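Side-chain contact in uronate dehydrogenase (Agrobacterium tumefaciens, PDB 3RFX), which oxidises uronic acids with NAD as the electron acceptor and is probably an extended-type short-chain dehydrogenase with a Rossmann fold: residues P170-Y173 and R174-S177. The protein carries 1 engineered substitution. Residues are numbered along the deposited sequence; the frame is centred on the assembly and turned at random.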
ATOM      1  N   PRO A 170     -10.592 -30.315  13.369  1.00 18.43           N
ATOM      2  CA  PRO A 170     -10.786 -29.123  14.210  1.00 19.00           C
ATOM      3  C   PRO A 170     -11.569 -29.526  15.457  1.00 20.50           C
ATOM      4  O   PRO A 170     -12.517 -30.306  15.329  1.00 18.67           O
ATOM      5  CB  PRO A 170     -11.664 -28.210  13.338  1.00 17.68           C
ATOM      6  CG  PRO A 170     -11.541 -28.750  11.940  1.00 18.50           C
ATOM      7  CD  PRO A 170     -11.291 -30.220  12.078  1.00 14.77           C
ATOM      8  N   ASN A 171     -11.205 -29.024  16.629  1.00 19.03           N
ATOM      9  CA  ASN A 171     -11.986 -29.365  17.827  1.00 23.92           C
ATOM     10  C   ASN A 171     -12.394 -28.201  18.715  1.00 22.39           C
ATOM     11  O   ASN A 171     -12.869 -28.403  19.827  1.00 21.82           O
ATOM     12  CB  ASN A 171     -11.284 -30.425  18.669  1.00 30.70           C
ATOM     13  CG  ASN A 171      -9.892 -30.027  19.047  1.00 31.18           C
ATOM     14  OD1 ASN A 171      -9.683 -28.990  19.676  1.00 36.87           O
ATOM     15  ND2 ASN A 171      -8.912 -30.851  18.667  1.00 36.37           N
ATOM     16  N   ASN A 172     -12.203 -26.983  18.229  1.00 16.24           N
ATOM     17  CA  ASN A 172     -12.760 -25.822  18.899  1.00 17.30           C
ATOM     18  C   ASN A 172     -12.957 -24.693  17.892  1.00 18.44           C
ATOM     19  O   ASN A 172     -12.568 -24.822  16.723  1.00 16.36           O
ATOM     20  CB  ASN A 172     -11.903 -25.396  20.103  1.00 15.27           C
ATOM     21  CG  ASN A 172     -10.528 -24.885  19.706  1.00 19.52           C
ATOM     22  OD1 ASN A 172     -10.376 -24.149  18.733  1.00 14.73           O
ATOM     23  ND2 ASN A 172      -9.517 -25.254  20.485  1.00 19.15           N
ATOM     24  N   TYR A 173     -13.558 -23.597  18.338  1.00 13.89           N
ATOM     25  CA  TYR A 173     -13.950 -22.525  17.421  1.00 14.78           C
ATOM     26  C   TYR A 173     -12.757 -21.928  16.673  1.00 13.22           C
ATOM     27  O   TYR A 173     -12.845 -21.623  15.480  1.00 14.57           O
ATOM     28  CB  TYR A 173     -14.716 -21.413  18.150  1.00 16.52           C
ATOM     29  CG  TYR A 173     -15.496 -20.536  17.190  1.00 16.01           C
ATOM     30  CD1 TYR A 173     -16.816 -20.829  16.870  1.00 19.58           C
ATOM     31  CD2 TYR A 173     -14.897 -19.438  16.577  1.00 17.51           C
ATOM     32  CE1 TYR A 173     -17.528 -20.043  15.969  1.00 17.48           C
ATOM     33  CE2 TYR A 173     -15.598 -18.650  15.671  1.00 18.17           C
ATOM     34  CZ  TYR A 173     -16.913 -18.962  15.372  1.00 18.99           C
ATOM     35  OH  TYR A 173     -17.612 -18.180  14.471  1.00 19.61           O
ATOM     36  N   ARG A 174     -11.654 -21.744  17.389  1.00 14.01           N
ATOM     37  CA  ARG A 174     -10.438 -21.182  16.794  1.00 13.48           C
ATOM     38  C   ARG A 174      -9.948 -22.030  15.620  1.00 12.23           C
ATOM     39  O   ARG A 174      -9.490 -21.496  14.605  1.00 11.88           O
ATOM     40  CB  ARG A 174      -9.344 -21.039  17.857  1.00 14.08           C
ATOM     41  CG  ARG A 174      -7.987 -20.551  17.332  1.00 12.98           C
ATOM     42  CD  ARG A 174      -7.085 -20.124  18.494  1.00 14.19           C
ATOM     43  NE  ARG A 174      -5.700 -19.866  18.083  1.00 13.99           N
ATOM     44  CZ  ARG A 174      -4.764 -20.803  17.950  1.00 18.73           C
ATOM     45  NH1 ARG A 174      -5.051 -22.076  18.190  1.00 14.84           N
ATOM     46  NH2 ARG A 174      -3.534 -20.465  17.569  1.00 14.91           N
ATOM     47  N   MET A 175     -10.041 -23.349  15.751  1.00 12.38           N
ATOM     48  CA  MET A 175      -9.548 -24.235  14.694  1.00 13.27           C
ATOM     49  C   MET A 175     -10.367 -24.182  13.418  1.00 14.31           C
ATOM     50  O   MET A 175      -9.939 -24.680  12.375  1.00 12.19           O
ATOM     51  CB  MET A 175      -9.422 -25.678  15.191  1.00 13.21           C
ATOM     52  CG  MET A 175      -8.389 -25.821  16.288  1.00 15.57           C
ATOM     53  SD  MET A 175      -7.994 -27.554  16.572  1.00 17.99           S
ATOM     54  CE  MET A 175      -7.176 -27.433  18.161  1.00 21.26           C
ATOM     55  N   LEU A 176     -11.548 -23.580  13.477  1.00 11.33           N
ATOM     56  CA  LEU A 176     -12.286 -23.346  12.235  1.00 12.65           C
ATOM     57  C   LEU A 176     -11.482 -22.401  11.340  1.00 11.33           C
ATOM     58  O   LEU A 176     -11.720 -22.331  10.135  1.00 12.54           O
ATOM     59  CB  LEU A 176     -13.663 -22.742  12.515  1.00 12.65           C
ATOM     60  CG  LEU A 176     -14.595 -23.690  13.265  1.00 13.95           C
ATOM     61  CD1 LEU A 176     -15.917 -22.992  13.610  1.00 16.45           C
ATOM     62  CD2 LEU A 176     -14.851 -24.947  12.419  1.00 17.55           C
ATOM     63  N   SER A 177     -10.552 -21.667  11.945  1.00 12.09           N
ATOM     64  CA  SER A 177      -9.675 -20.774  11.190  1.00 11.77           C
ATOM     65  C   SER A 177      -8.265 -21.339  11.061  1.00 13.84           C
ATOM     66  O   SER A 177      -7.640 -21.176  10.015  1.00 13.04           O
ATOM     67  CB  SER A 177      -9.611 -19.378  11.834  1.00 13.17           C
ATOM     68  OG  SER A 177     -10.911 -18.798  11.928  1.00 12.61           O
TER
HETATM   69  O   HOH W   1      -7.044 -23.552  19.804  1.00 20.82           O
HETATM   70  O   HOH W   2     -12.962 -19.192  13.682  1.00 14.00           O
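With chi1 at 66°, Asn172 tucks its amide between its own backbone N and carbonyl carbon, while Met175 carries CG beside its backbone N, anti to the carbonyl carbon, and its extended chain brings SD and CE to Asn171. Asn172 OD1 accepts from Met175 N at 3.1 Å, the donor tilted 22° from the carbonyl plane; Asn172 O adds a weak bond to the same N-H. Asparagine suits this place because its short side chain reaches a backbone N-H of the coming turn. Its amide nitrogen ND2 donates a hydrogen bond to a water that also accepts from Arg174 NH1; the long arginine also reaches Gln254 O, hydrogen-bonded through NH2. The flexible methionine crosses the Asn172 side chain at about a right angle, Met175 CG lying 3.6 Å from Asn172 OD1. Met175 SD takes a weak bond from Asn171 N, 3.5 Å away, and the apolar ring of Pro170 rests its CB 3.9 Å from Met175 CB. One residue further on, Leu176 N donates to Tyr173 O from above the carbonyl plane, and the branched leucine lays CD1 over one ring face, a CH-pi contact 4.2 Å from the Tyr173 centroid. Tyrosine adds a hydroxyl, hydrogen-bonded to Arg234 NH1, and packs on Pro196 of the second subunit. Asn172 thus gives the side-chain capping bond before the turn into short helix 175-178, which follows strand 158-163 of the Rossmann fold.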